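PDB 7DVE: C-glycoside 3-oxidase from Microbacterium trichothecenolyticum, which uses bound FAD and molecular oxygen to oxidise the C3 hydroxyl of the sugar in C-glycosides such as isoorientin and mangiferin, releasing hydrogen peroxide. Local coordinates for residues R134-E139 with A191-Q196; L200-R205 with T322-Y327; T238-E243 with S284-D289. All blocks are in the same frame, centred on the assembly; numbering follows the deposited sequence.

Interaction 1 of 3, residues R134-E139 with A191-Q196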
ATOM      1  N   ARG A 134       6.224  -8.049  -8.441  1.00 52.52           N
ATOM      2  CA  ARG A 134       6.785  -7.065  -9.349  1.00 53.11           C
ATOM      3  C   ARG A 134       5.792  -6.794 -10.472  1.00 54.16           C
ATOM      4  O   ARG A 134       5.044  -7.694 -10.863  1.00 56.16           O
ATOM      5  CB  ARG A 134       8.101  -7.570  -9.935  1.00 54.63           C
ATOM      6  CG  ARG A 134       9.265  -7.542  -8.949  1.00 53.97           C
ATOM      7  CD  ARG A 134      10.550  -8.011  -9.596  1.00 55.66           C
ATOM      8  NE  ARG A 134      11.659  -7.999  -8.649  1.00 55.89           N
ATOM      9  CZ  ARG A 134      12.875  -7.561  -8.937  1.00 60.95           C
ATOM     10  NH1 ARG A 134      13.178  -7.099 -10.143  1.00 62.49           N
ATOM     11  NH2 ARG A 134      13.814  -7.574  -7.989  1.00 62.12           N
ATOM     12  N   PRO A 135       5.735  -5.568 -10.986  1.00 54.49           N
ATOM     13  CA  PRO A 135       4.894  -5.308 -12.156  1.00 56.73           C
ATOM     14  C   PRO A 135       5.442  -6.036 -13.374  1.00 59.37           C
ATOM     15  O   PRO A 135       6.651  -6.240 -13.512  1.00 59.33           O
ATOM     16  CB  PRO A 135       4.984  -3.789 -12.329  1.00 56.48           C
ATOM     17  CG  PRO A 135       6.308  -3.419 -11.710  1.00 54.99           C
ATOM     18  CD  PRO A 135       6.490  -4.374 -10.564  1.00 57.21           C
ATOM     19  N   ASN A 136       4.531  -6.428 -14.265  1.00 56.88           N
ATOM     20  CA  ASN A 136       4.870  -7.131 -15.495  1.00 61.21           C
ATOM     21  C   ASN A 136       4.271  -6.405 -16.702  1.00 63.40           C
ATOM     22  O   ASN A 136       3.260  -5.709 -16.587  1.00 65.08           O
ATOM     23  CB  ASN A 136       4.374  -8.581 -15.422  1.00 58.36           C
ATOM     24  CG  ASN A 136       4.963  -9.463 -16.514  1.00 69.18           C
ATOM     25  OD1 ASN A 136       6.016  -9.155 -17.098  1.00 68.76           O
ATOM     26  ND2 ASN A 136       4.305 -10.592 -16.772  1.00 71.68           N
ATOM     27  N   ASP A 137       4.903  -6.562 -17.856  1.00 64.36           N
ATOM     28  CA  ASP A 137       4.373  -6.085 -19.157  1.00 66.81           C
ATOM     29  C   ASP A 137       3.938  -4.618 -19.027  1.00 65.07           C
ATOM     30  O   ASP A 137       4.705  -3.799 -18.500  1.00 64.06           O
ATOM     31  CB  ASP A 137       3.285  -7.064 -19.615  1.00 68.94           C
ATOM     32  CG  ASP A 137       3.857  -8.384 -20.157  1.00 69.50           C
ATOM     33  OD1 ASP A 137       5.102  -8.571 -20.149  1.00 72.57           O
ATOM     34  OD2 ASP A 137       3.052  -9.238 -20.603  1.00 69.05           O
ATOM     35  N   SER A 138       2.726  -4.244 -19.455  1.00 64.19           N
ATOM     36  CA  SER A 138       2.299  -2.842 -19.497  1.00 65.36           C
ATOM     37  C   SER A 138       2.153  -2.194 -18.120  1.00 63.77           C
ATOM     38  O   SER A 138       2.127  -0.964 -18.052  1.00 63.74           O
ATOM     39  CB  SER A 138       0.971  -2.703 -20.274  1.00 62.20           C
ATOM     40  OG  SER A 138      -0.106  -3.333 -19.561  1.00 66.49           O
ATOM     41  N   GLU A 139       2.088  -2.955 -17.026  1.00 60.31           N
ATOM     42  CA  GLU A 139       2.147  -2.291 -15.722  1.00 61.45           C
ATOM     43  C   GLU A 139       3.481  -1.610 -15.440  1.00 61.18           C
ATOM     44  O   GLU A 139       3.559  -0.849 -14.466  1.00 61.68           O
ATOM     45  CB  GLU A 139       1.904  -3.255 -14.555  1.00 54.92           C
ATOM     46  CG  GLU A 139       0.999  -4.426 -14.812  1.00 56.73           C
ATOM     47  CD  GLU A 139       0.970  -5.363 -13.612  1.00 57.15           C
ATOM     48  OE1 GLU A 139       1.908  -6.177 -13.468  1.00 61.20           O
ATOM     49  OE2 GLU A 139       0.037  -5.276 -12.797  1.00 54.65           O
ATOM     50  N   ALA A 191       9.008 -17.851 -17.389  1.00 87.20           N
ATOM     51  CA  ALA A 191       9.266 -17.877 -15.950  1.00 85.31           C
ATOM     52  C   ALA A 191       8.598 -16.711 -15.227  1.00 84.78           C
ATOM     53  O   ALA A 191       7.907 -16.907 -14.221  1.00 81.03           O
ATOM     54  CB  ALA A 191      10.772 -17.875 -15.689  1.00 83.41           C
ATOM     55  N   ASP A 192       8.798 -15.483 -15.716  1.00 84.11           N
ATOM     56  CA  ASP A 192       8.199 -14.317 -15.072  1.00 80.89           C
ATOM     57  C   ASP A 192       6.682 -14.393 -15.012  1.00 79.06           C
ATOM     58  O   ASP A 192       6.057 -13.582 -14.311  1.00 76.10           O
ATOM     59  CB  ASP A 192       8.613 -13.036 -15.811  1.00 81.33           C
ATOM     60  CG  ASP A 192      10.021 -12.586 -15.454  1.00 90.05           C
ATOM     61  OD1 ASP A 192      10.254 -12.232 -14.276  1.00 90.79           O
ATOM     62  OD2 ASP A 192      10.901 -12.594 -16.352  1.00 89.77           O
ATOM     63  N   GLU A 193       6.073 -15.331 -15.733  1.00 78.66           N
ATOM     64  CA  GLU A 193       4.629 -15.381 -15.857  1.00 78.38           C
ATOM     65  C   GLU A 193       3.982 -16.652 -15.324  1.00 77.10           C
ATOM     66  O   GLU A 193       2.754 -16.681 -15.195  1.00 74.80           O
ATOM     67  CB  GLU A 193       4.222 -15.176 -17.324  1.00 80.98           C
ATOM     68  CG  GLU A 193       5.059 -14.103 -17.987  1.00 84.08           C
ATOM     69  CD  GLU A 193       4.688 -13.867 -19.428  1.00 86.86           C
ATOM     70  OE1 GLU A 193       4.436 -14.867 -20.144  1.00 89.46           O
ATOM     71  OE2 GLU A 193       4.656 -12.676 -19.837  1.00 86.09           O
ATOM     72  N   ARG A 194       4.749 -17.684 -14.994  1.00 74.92           N
ATOM     73  CA  ARG A 194       4.104 -18.912 -14.570  1.00 71.99           C
ATOM     74  C   ARG A 194       3.684 -18.824 -13.104  1.00 65.37           C
ATOM     75  O   ARG A 194       4.087 -17.932 -12.355  1.00 63.86           O
ATOM     76  CB  ARG A 194       5.011 -20.114 -14.820  1.00 76.04           C
ATOM     77  CG  ARG A 194       4.900 -20.640 -16.246  1.00 83.22           C
ATOM     78  CD  ARG A 194       5.850 -21.787 -16.525  1.00 89.45           C
ATOM     79  NE  ARG A 194       7.248 -21.414 -16.348  1.00 89.72           N
ATOM     80  CZ  ARG A 194       8.147 -21.400 -17.319  1.00 91.11           C
ATOM     81  NH1 ARG A 194       7.826 -21.720 -18.565  1.00 93.87           N
ATOM     82  NH2 ARG A 194       9.397 -21.051 -17.038  1.00 93.92           N
ATOM     83  N   VAL A 195       2.802 -19.745 -12.717  1.00 65.07           N
ATOM     84  CA  VAL A 195       2.372 -19.842 -11.335  1.00 62.65           C
ATOM     85  C   VAL A 195       3.583 -20.079 -10.434  1.00 59.26           C
ATOM     86  O   VAL A 195       4.476 -20.867 -10.761  1.00 60.40           O
ATOM     87  CB  VAL A 195       1.325 -20.958 -11.216  1.00 62.04           C
ATOM     88  CG1 VAL A 195       0.865 -21.090  -9.784  1.00 61.09           C
ATOM     89  CG2 VAL A 195       0.135 -20.647 -12.120  1.00 66.21           C
ATOM     90  N   GLN A 196       3.647 -19.357  -9.320  1.00 54.39           N
ATOM     91  CA  GLN A 196       4.841 -19.354  -8.479  1.00 58.26           C
ATOM     92  C   GLN A 196       4.445 -18.888  -7.085  1.00 56.61           C
ATOM     93  O   GLN A 196       3.294 -18.506  -6.847  1.00 52.94           O
ATOM     94  CB  GLN A 196       5.938 -18.460  -9.078  1.00 58.11           C
ATOM     95  CG  GLN A 196       5.470 -17.038  -9.490  1.00 56.67           C
ATOM     96  CD  GLN A 196       6.567 -16.278 -10.207  1.00 60.60           C
ATOM     97  OE1 GLN A 196       7.541 -15.843  -9.583  1.00 59.32           O
ATOM     98  NE2 GLN A 196       6.445 -16.152 -11.526  1.00 63.26           N
TER
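N136, the residue that meets E193 across the contact, is held at its backbone N by a nearly straight hydrogen bond to OE1 of E139, 2.8 Å long. OE1 takes it on its anti side, 16° out of the carboxylate plane. OE2 of E139 is held in turn by the backbone N atoms of A486 and C487. The turn is closed again by the backbone bond from N of E139 to O of N136.

From this turn the amide of N136 reaches out to E193. Its CG stands anti to the backbone N (chi1 -167°), which carries ND2 toward 191-196. ND2 lies 3.7 Å from OE2 of E193 and 3.8 Å from CG of E193. The two side chains cross at about a right angle, and the amide and carboxylate planes are 68° apart. This is a loose contact without a hydrogen bond. The real partner of ND2 is the carbonyl O of F335.

D137 comes in beside N136. Its OD2 lies 3.9 Å from OE2 of E193, so two acidic groups come close here, crossing at about a right angle. E193 runs extended beyond CG to bring its carboxylate into this place, and its side chain also touches T336. On the other side of the amide, D192 reaches N136 only through its backbone, with its O 4.3 Å from ND2.

One loop leads into helix 142-145 and the other into strand 196-204, away from the annotated sites. The two are neighbours at the surface rather than bonded partners. Residues 335-337 supply polar partners to N136 and D137 and also touch E193. The close approach of D137 and E193 is probably mildly repulsive, and the bond from N of D337 to OD2 of D137 would probably soften it only in part.

Interaction 2 of 3, residues L200-R205 with T322-Y327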
ATOM      1  N   LEU A 200       6.547 -12.193  -0.424  1.00 49.05           N
ATOM      2  CA  LEU A 200       5.786 -11.674   0.712  1.00 47.51           C
ATOM      3  C   LEU A 200       6.666 -10.851   1.639  1.00 49.63           C
ATOM      4  O   LEU A 200       7.799 -11.235   1.942  1.00 52.68           O
ATOM      5  CB  LEU A 200       5.132 -12.810   1.530  1.00 46.89           C
ATOM      6  CG  LEU A 200       3.969 -13.629   0.969  1.00 48.42           C
ATOM      7  CD1 LEU A 200       3.670 -14.840   1.884  1.00 42.88           C
ATOM      8  CD2 LEU A 200       2.663 -12.749   0.733  1.00 44.29           C
ATOM      9  N   ALA A 201       6.117  -9.747   2.134  1.00 48.93           N
ATOM     10  CA  ALA A 201       6.818  -8.895   3.094  1.00 51.87           C
ATOM     11  C   ALA A 201       6.524  -9.462   4.471  1.00 51.41           C
ATOM     12  O   ALA A 201       5.583  -9.048   5.150  1.00 49.50           O
ATOM     13  CB  ALA A 201       6.373  -7.446   2.964  1.00 49.73           C
ATOM     14  N   VAL A 202       7.327 -10.445   4.877  1.00 51.41           N
ATOM     15  CA  VAL A 202       7.051 -11.242   6.068  1.00 51.73           C
ATOM     16  C   VAL A 202       8.387 -11.591   6.710  1.00 53.22           C
ATOM     17  O   VAL A 202       9.412 -11.657   6.030  1.00 51.37           O
ATOM     18  CB  VAL A 202       6.238 -12.514   5.707  1.00 48.98           C
ATOM     19  CG1 VAL A 202       7.146 -13.594   5.098  1.00 50.64           C
ATOM     20  CG2 VAL A 202       5.583 -13.062   6.907  1.00 50.34           C
ATOM     21  N   HIS A 203       8.374 -11.808   8.027  1.00 51.33           N
ATOM     22  CA  HIS A 203       9.566 -12.258   8.739  1.00 53.42           C
ATOM     23  C   HIS A 203       9.146 -13.097   9.936  1.00 56.23           C
ATOM     24  O   HIS A 203       7.979 -13.117  10.337  1.00 56.25           O
ATOM     25  CB  HIS A 203      10.441 -11.085   9.211  1.00 52.76           C
ATOM     26  CG  HIS A 203       9.776 -10.225  10.243  1.00 53.94           C
ATOM     27  ND1 HIS A 203       8.945  -9.174   9.914  1.00 52.88           N
ATOM     28  CD2 HIS A 203       9.786 -10.284  11.596  1.00 54.14           C
ATOM     29  CE1 HIS A 203       8.491  -8.609  11.019  1.00 52.52           C
ATOM     30  NE2 HIS A 203       8.977  -9.270  12.055  1.00 55.06           N
ATOM     31  N   ARG A 204      10.120 -13.779  10.519  1.00 54.56           N
ATOM     32  CA  ARG A 204       9.903 -14.550  11.728  1.00 59.52           C
ATOM     33  C   ARG A 204      10.295 -13.730  12.945  1.00 62.16           C
ATOM     34  O   ARG A 204      11.334 -13.063  12.957  1.00 61.94           O
ATOM     35  CB  ARG A 204      10.710 -15.847  11.704  1.00 59.03           C
ATOM     36  CG  ARG A 204      10.329 -16.744  10.551  1.00 59.86           C
ATOM     37  CD  ARG A 204      10.313 -18.207  10.929  1.00 62.04           C
ATOM     38  NE  ARG A 204       9.721 -18.973   9.841  1.00 63.15           N
ATOM     39  CZ  ARG A 204       8.625 -19.710   9.946  1.00 61.61           C
ATOM     40  NH1 ARG A 204       8.002 -19.865  11.103  1.00 59.30           N
ATOM     41  NH2 ARG A 204       8.150 -20.312   8.864  1.00 60.65           N
ATOM     42  N   ARG A 205       9.458 -13.781  13.968  1.00 59.64           N
ATOM     43  CA  ARG A 205       9.838 -13.175  15.223  1.00 62.40           C
ATOM     44  C   ARG A 205      10.921 -14.027  15.875  1.00 64.12           C
ATOM     45  O   ARG A 205      10.941 -15.255  15.730  1.00 64.45           O
ATOM     46  CB  ARG A 205       8.611 -13.035  16.115  1.00 66.32           C
ATOM     47  CG  ARG A 205       7.525 -12.110  15.505  1.00 65.12           C
ATOM     48  CD  ARG A 205       6.143 -12.415  16.090  1.00 67.73           C
ATOM     49  NE  ARG A 205       6.204 -12.474  17.545  1.00 71.21           N
ATOM     50  CZ  ARG A 205       6.312 -11.409  18.325  1.00 69.31           C
ATOM     51  NH1 ARG A 205       6.274 -10.184  17.826  1.00 65.89           N
ATOM     52  NH2 ARG A 205       6.467 -11.580  19.637  1.00 71.77           N
ATOM     53  N   THR A 322       0.423 -15.158  18.234  1.00 78.19           N
ATOM     54  CA  THR A 322       0.865 -14.071  17.380  1.00 75.16           C
ATOM     55  C   THR A 322       1.215 -14.625  16.003  1.00 70.94           C
ATOM     56  O   THR A 322       1.465 -15.820  15.823  1.00 70.51           O
ATOM     57  CB  THR A 322       2.073 -13.322  17.953  1.00 70.55           C
ATOM     58  OG1 THR A 322       3.263 -14.046  17.661  1.00 71.56           O
ATOM     59  CG2 THR A 322       1.957 -13.187  19.442  1.00 72.48           C
ATOM     60  N   GLY A 323       1.204 -13.745  15.023  1.00 63.87           N
ATOM     61  CA  GLY A 323       1.595 -14.146  13.696  1.00 60.27           C
ATOM     62  C   GLY A 323       0.579 -15.020  12.979  1.00 60.70           C
ATOM     63  O   GLY A 323      -0.636 -15.020  13.258  1.00 62.44           O
ATOM     64  N   LEU A 324       1.099 -15.775  12.020  1.00 58.55           N
ATOM     65  CA  LEU A 324       0.279 -16.476  11.052  1.00 56.85           C
ATOM     66  C   LEU A 324       0.385 -17.977  11.251  1.00 58.62           C
ATOM     67  O   LEU A 324       1.341 -18.494  11.829  1.00 59.77           O
ATOM     68  CB  LEU A 324       0.688 -16.133   9.619  1.00 56.23           C
ATOM     69  CG  LEU A 324       0.997 -14.686   9.258  1.00 53.53           C
ATOM     70  CD1 LEU A 324       1.721 -14.589   7.885  1.00 51.69           C
ATOM     71  CD2 LEU A 324      -0.274 -13.911   9.271  1.00 52.22           C
ATOM     72  N   SER A 325      -0.630 -18.667  10.761  1.00 55.44           N
ATOM     73  CA  SER A 325      -0.555 -20.102  10.627  1.00 55.07           C
ATOM     74  C   SER A 325       0.214 -20.449   9.357  1.00 54.27           C
ATOM     75  O   SER A 325       0.483 -19.596   8.502  1.00 51.80           O
ATOM     76  CB  SER A 325      -1.948 -20.689  10.553  1.00 54.40           C
ATOM     77  OG  SER A 325      -2.525 -20.206   9.345  1.00 56.39           O
ATOM     78  N   GLU A 326       0.543 -21.728   9.215  1.00 53.08           N
ATOM     79  CA  GLU A 326       1.352 -22.184   8.095  1.00 52.83           C
ATOM     80  C   GLU A 326       0.574 -23.303   7.444  1.00 52.32           C
ATOM     81  O   GLU A 326       0.772 -24.472   7.775  1.00 56.58           O
ATOM     82  CB  GLU A 326       2.756 -22.601   8.566  1.00 51.94           C
ATOM     83  CG  GLU A 326       3.474 -21.356   9.164  1.00 55.22           C
ATOM     84  CD  GLU A 326       4.920 -21.560   9.528  1.00 57.16           C
ATOM     85  OE1 GLU A 326       5.582 -22.436   8.940  1.00 58.08           O
ATOM     86  OE2 GLU A 326       5.393 -20.825  10.417  1.00 60.74           O
ATOM     87  N   TYR A 327      -0.333 -22.932   6.546  1.00 53.21           N
ATOM     88  CA  TYR A 327      -1.089 -23.917   5.786  1.00 53.58           C
ATOM     89  C   TYR A 327      -0.604 -23.874   4.344  1.00 51.98           C
ATOM     90  O   TYR A 327       0.528 -24.284   4.082  1.00 54.60           O
ATOM     91  CB  TYR A 327      -2.606 -23.685   5.915  1.00 51.66           C
ATOM     92  CG  TYR A 327      -3.096 -23.824   7.355  1.00 53.62           C
ATOM     93  CD1 TYR A 327      -2.777 -24.944   8.120  1.00 53.95           C
ATOM     94  CD2 TYR A 327      -3.861 -22.835   7.952  1.00 54.70           C
ATOM     95  CE1 TYR A 327      -3.204 -25.063   9.429  1.00 54.25           C
ATOM     96  CE2 TYR A 327      -4.294 -22.953   9.263  1.00 53.40           C
ATOM     97  CZ  TYR A 327      -3.966 -24.056   9.990  1.00 55.80           C
ATOM     98  OH  TYR A 327      -4.391 -24.149  11.291  1.00 58.90           O
TER
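The guanidinium of R204 meets the carboxylate of E326 at its edge, with OE2 of E326 near the guanidinium plane. The two planes are 58° apart, so the groups are twisted and do not lie flat against each other. The guanidinium of R205 is met differently: CB of T322 lies over one of its faces.

R204 and E326 approach from opposite directions and form a salt bridge. NH1 of R204 gives the main bond to OE2 of E326, 2.9 Å long with an N-H...O angle of 147°. OE2 receives it on its syn side. NH2 of R204 adds weak bonds to both carboxylate oxygens, and a further weak one to O of A167. OE2 is thus held by NH1, with weak help from NH2. The R204 chain is bent at chi2 (-141°), which swings its end toward E326.

R205 and T322 cross at about a right angle. NE of R205 lies 3.3 Å from OG1 of T322, but the angle is poor and no hydrogen bond forms. NH1 of R205 is bonded instead to OD1 of N56.

Deeper in, CG2 of V202 touches CD1 of L324 at 4.3 Å. Both side chains are buried. They also pack on strand 210-212, V202 on L210 and L324 on W212. The side chain of L324 is about 7 Å from that of the FAD-binding T129.

The contact lays the loop before strand 330-333 across strand 196-204. Both strands belong to the large antiparallel sheet characteristic of the substrate domain of GMC oxidoreductases.

Interaction 3 of 3, residues T238-E243 with S284-D289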
ATOM      1  N   THR A 238      -0.787  20.273   8.380  1.00 71.59           N
ATOM      2  CA  THR A 238      -1.879  20.987   7.736  1.00 73.82           C
ATOM      3  C   THR A 238      -1.441  21.760   6.500  1.00 76.60           C
ATOM      4  O   THR A 238      -2.294  22.118   5.681  1.00 71.71           O
ATOM      5  CB  THR A 238      -2.540  21.957   8.720  1.00 74.06           C
ATOM      6  OG1 THR A 238      -1.539  22.803   9.291  1.00 81.17           O
ATOM      7  CG2 THR A 238      -3.210  21.199   9.835  1.00 73.02           C
ATOM      8  N   ARG A 239      -0.138  21.994   6.325  1.00 78.12           N
ATOM      9  CA  ARG A 239       0.329  22.830   5.229  1.00 76.85           C
ATOM     10  C   ARG A 239       1.790  22.524   4.919  1.00 75.67           C
ATOM     11  O   ARG A 239       2.599  22.328   5.829  1.00 75.48           O
ATOM     12  CB  ARG A 239       0.168  24.311   5.579  1.00 77.10           C
ATOM     13  CG  ARG A 239      -0.018  25.217   4.390  1.00 82.36           C
ATOM     14  CD  ARG A 239      -0.046  26.705   4.800  1.00 89.46           C
ATOM     15  NE  ARG A 239      -0.652  26.909   6.112  1.00 95.11           N
ATOM     16  CZ  ARG A 239      -0.376  27.923   6.924  1.00 98.76           C
ATOM     17  NH1 ARG A 239       0.502  28.858   6.591  1.00 97.79           N
ATOM     18  NH2 ARG A 239      -1.008  28.010   8.094  1.00100.14           N
ATOM     19  N   VAL A 240       2.115  22.499   3.631  1.00 76.46           N
ATOM     20  CA  VAL A 240       3.496  22.576   3.175  1.00 77.16           C
ATOM     21  C   VAL A 240       3.851  24.049   3.007  1.00 81.02           C
ATOM     22  O   VAL A 240       3.251  24.750   2.184  1.00 79.99           O
ATOM     23  CB  VAL A 240       3.699  21.814   1.860  1.00 76.87           C
ATOM     24  CG1 VAL A 240       5.142  21.995   1.367  1.00 75.10           C
ATOM     25  CG2 VAL A 240       3.349  20.331   2.034  1.00 72.92           C
ATOM     26  N   LEU A 241       4.813  24.521   3.800  1.00 80.73           N
ATOM     27  CA  LEU A 241       5.276  25.897   3.686  1.00 81.51           C
ATOM     28  C   LEU A 241       6.133  26.036   2.439  1.00 83.90           C
ATOM     29  O   LEU A 241       7.169  25.370   2.310  1.00 83.33           O
ATOM     30  CB  LEU A 241       6.074  26.299   4.924  1.00 81.46           C
ATOM     31  CG  LEU A 241       5.296  26.423   6.236  1.00 83.14           C
ATOM     32  CD1 LEU A 241       6.244  26.520   7.423  1.00 83.02           C
ATOM     33  CD2 LEU A 241       4.366  27.627   6.184  1.00 80.42           C
ATOM     34  N   VAL A 242       5.693  26.893   1.524  1.00 84.98           N
ATOM     35  CA  VAL A 242       6.437  27.239   0.321  1.00 89.29           C
ATOM     36  C   VAL A 242       6.941  28.672   0.457  1.00 93.69           C
ATOM     37  O   VAL A 242       6.232  29.546   0.969  1.00 93.22           O
ATOM     38  CB  VAL A 242       5.560  27.055  -0.934  1.00 91.28           C
ATOM     39  CG1 VAL A 242       4.181  27.646  -0.694  1.00 91.28           C
ATOM     40  CG2 VAL A 242       6.213  27.712  -2.156  1.00 92.71           C
ATOM     41  N   GLU A 243       8.177  28.906   0.017  1.00 95.98           N
ATOM     42  CA  GLU A 243       8.823  30.204   0.165  1.00101.71           C
ATOM     43  C   GLU A 243       9.873  30.376  -0.923  1.00104.52           C
ATOM     44  O   GLU A 243      10.665  29.464  -1.172  1.00102.96           O
ATOM     45  CB  GLU A 243       9.438  30.334   1.564  1.00103.37           C
ATOM     46  CG  GLU A 243      10.738  31.124   1.638  1.00108.64           C
ATOM     47  CD  GLU A 243      11.555  30.759   2.876  1.00112.93           C
ATOM     48  OE1 GLU A 243      11.189  31.216   3.983  1.00114.45           O
ATOM     49  OE2 GLU A 243      12.535  29.978   2.745  1.00109.87           O
ATOM     50  N   SER A 284      -2.212  23.381   0.701  1.00 68.88           N
ATOM     51  CA  SER A 284      -1.053  24.267   0.718  1.00 70.66           C
ATOM     52  C   SER A 284      -0.953  25.160  -0.517  1.00 71.44           C
ATOM     53  O   SER A 284       0.033  25.899  -0.654  1.00 71.15           O
ATOM     54  CB  SER A 284       0.236  23.452   0.858  1.00 70.98           C
ATOM     55  OG  SER A 284       0.072  22.418   1.810  1.00 72.22           O
ATOM     56  N   GLY A 285      -1.941  25.121  -1.408  1.00 70.84           N
ATOM     57  CA  GLY A 285      -1.902  25.934  -2.610  1.00 70.87           C
ATOM     58  C   GLY A 285      -0.981  25.424  -3.698  1.00 71.86           C
ATOM     59  O   GLY A 285      -0.653  26.182  -4.611  1.00 70.52           O
ATOM     60  N   ILE A 286      -0.543  24.172  -3.623  1.00 72.27           N
ATOM     61  CA  ILE A 286       0.283  23.545  -4.652  1.00 69.82           C
ATOM     62  C   ILE A 286      -0.654  22.668  -5.477  1.00 70.83           C
ATOM     63  O   ILE A 286      -1.025  21.565  -5.065  1.00 65.87           O
ATOM     64  CB  ILE A 286       1.430  22.744  -4.036  1.00 71.53           C
ATOM     65  CG1 ILE A 286       2.371  23.674  -3.270  1.00 72.09           C
ATOM     66  CG2 ILE A 286       2.161  21.934  -5.100  1.00 70.98           C
ATOM     67  CD1 ILE A 286       3.078  22.992  -2.114  1.00 72.11           C
ATOM     68  N   ARG A 287      -1.073  23.169  -6.638  1.00 72.80           N
ATOM     69  CA  ARG A 287      -2.203  22.606  -7.374  1.00 71.32           C
ATOM     70  C   ARG A 287      -1.895  22.465  -8.857  1.00 71.67           C
ATOM     71  O   ARG A 287      -2.532  23.113  -9.691  1.00 72.25           O
ATOM     72  CB  ARG A 287      -3.446  23.475  -7.188  1.00 69.86           C
ATOM     73  CG  ARG A 287      -3.888  23.650  -5.753  1.00 71.47           C
ATOM     74  CD  ARG A 287      -5.125  24.544  -5.687  1.00 71.72           C
ATOM     75  NE  ARG A 287      -5.705  24.571  -4.350  1.00 71.87           N
ATOM     76  CZ  ARG A 287      -6.613  25.448  -3.935  1.00 74.24           C
ATOM     77  NH1 ARG A 287      -7.136  26.347  -4.754  1.00 70.73           N
ATOM     78  NH2 ARG A 287      -6.993  25.431  -2.659  1.00 74.41           N
ATOM     79  N   PRO A 288      -0.945  21.607  -9.230  1.00 70.52           N
ATOM     80  CA  PRO A 288      -0.768  21.312 -10.655  1.00 71.86           C
ATOM     81  C   PRO A 288      -1.995  20.594 -11.192  1.00 71.03           C
ATOM     82  O   PRO A 288      -2.676  19.861 -10.472  1.00 69.97           O
ATOM     83  CB  PRO A 288       0.469  20.415 -10.691  1.00 70.80           C
ATOM     84  CG  PRO A 288       0.434  19.719  -9.356  1.00 70.60           C
ATOM     85  CD  PRO A 288      -0.116  20.736  -8.380  1.00 69.21           C
ATOM     86  N   ASP A 289      -2.273  20.820 -12.479  1.00 71.54           N
ATOM     87  CA  ASP A 289      -3.498  20.314 -13.083  1.00 68.75           C
ATOM     88  C   ASP A 289      -3.727  18.832 -12.846  1.00 68.38           C
ATOM     89  O   ASP A 289      -4.880  18.406 -12.734  1.00 65.07           O
ATOM     90  CB  ASP A 289      -3.510  20.555 -14.583  1.00 71.60           C
ATOM     91  CG  ASP A 289      -4.913  20.490 -15.136  1.00 73.37           C
ATOM     92  OD1 ASP A 289      -5.681  21.440 -14.855  1.00 76.29           O
ATOM     93  OD2 ASP A 289      -5.264  19.488 -15.799  1.00 71.95           O
TER
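R239 meets S284 with its backbone and the base of its side chain. CA of R239 is 3.5 Å from OG of S284. With chi1 at -152°, CG of R239 points roughly opposite its own backbone N and lies alongside the serine, 3.8 Å from OG.

V240 carries the contact. Its backbone N gives an almost straight hydrogen bond to OG of S284, 2.7 Å long with an N-H...O angle of 175°. The same OG is hydrogen-bonded to the carbonyl O of L280, one turn back in helix 276-283. The hydroxyl is therefore fixed from two directions. Further out, CG1 of V240 meets CD1 of I286 at 4.2 Å, and the two side chains cross at about a right angle.

With an alanine here instead of S284, the N-H of V240 would probably be left without its acceptor and the helix end would lose its polar tie to the strand.

Helix 276-283 ends in a Schellman motif at G285, which turns the chain so that I286 also reaches V240. Strand 235-243, paired with strand 246-254, is an outer strand of its three-stranded sheet. One serine hydroxyl thus satisfies an amide at the sheet edge and docks that edge on the helix end, close in sequence to the FAD-binding V237.

Overall arrangement
Interaction 1 is a surface contact, whereas interactions 2 and 3 are partly buried. Interactions 1 and 2 belong to the same region: residues 191-196 run into strand 196-204, which carries 200-205. Strand 330-333 links them further, because 322-327 precedes it and the 335-337 loop that bridges interaction 1 follows it. Interaction 3 lies on the opposite side of the chain's centre from interaction 2, with centres about 41 Å apart, and joins a strand to a helix end. The chemistry differs too. Interaction 1 has no direct bond, interaction 2 pairs opposite charges beside an apolar touch, and interaction 3 rests on one straight hydrogen bond from backbone to hydroxyl.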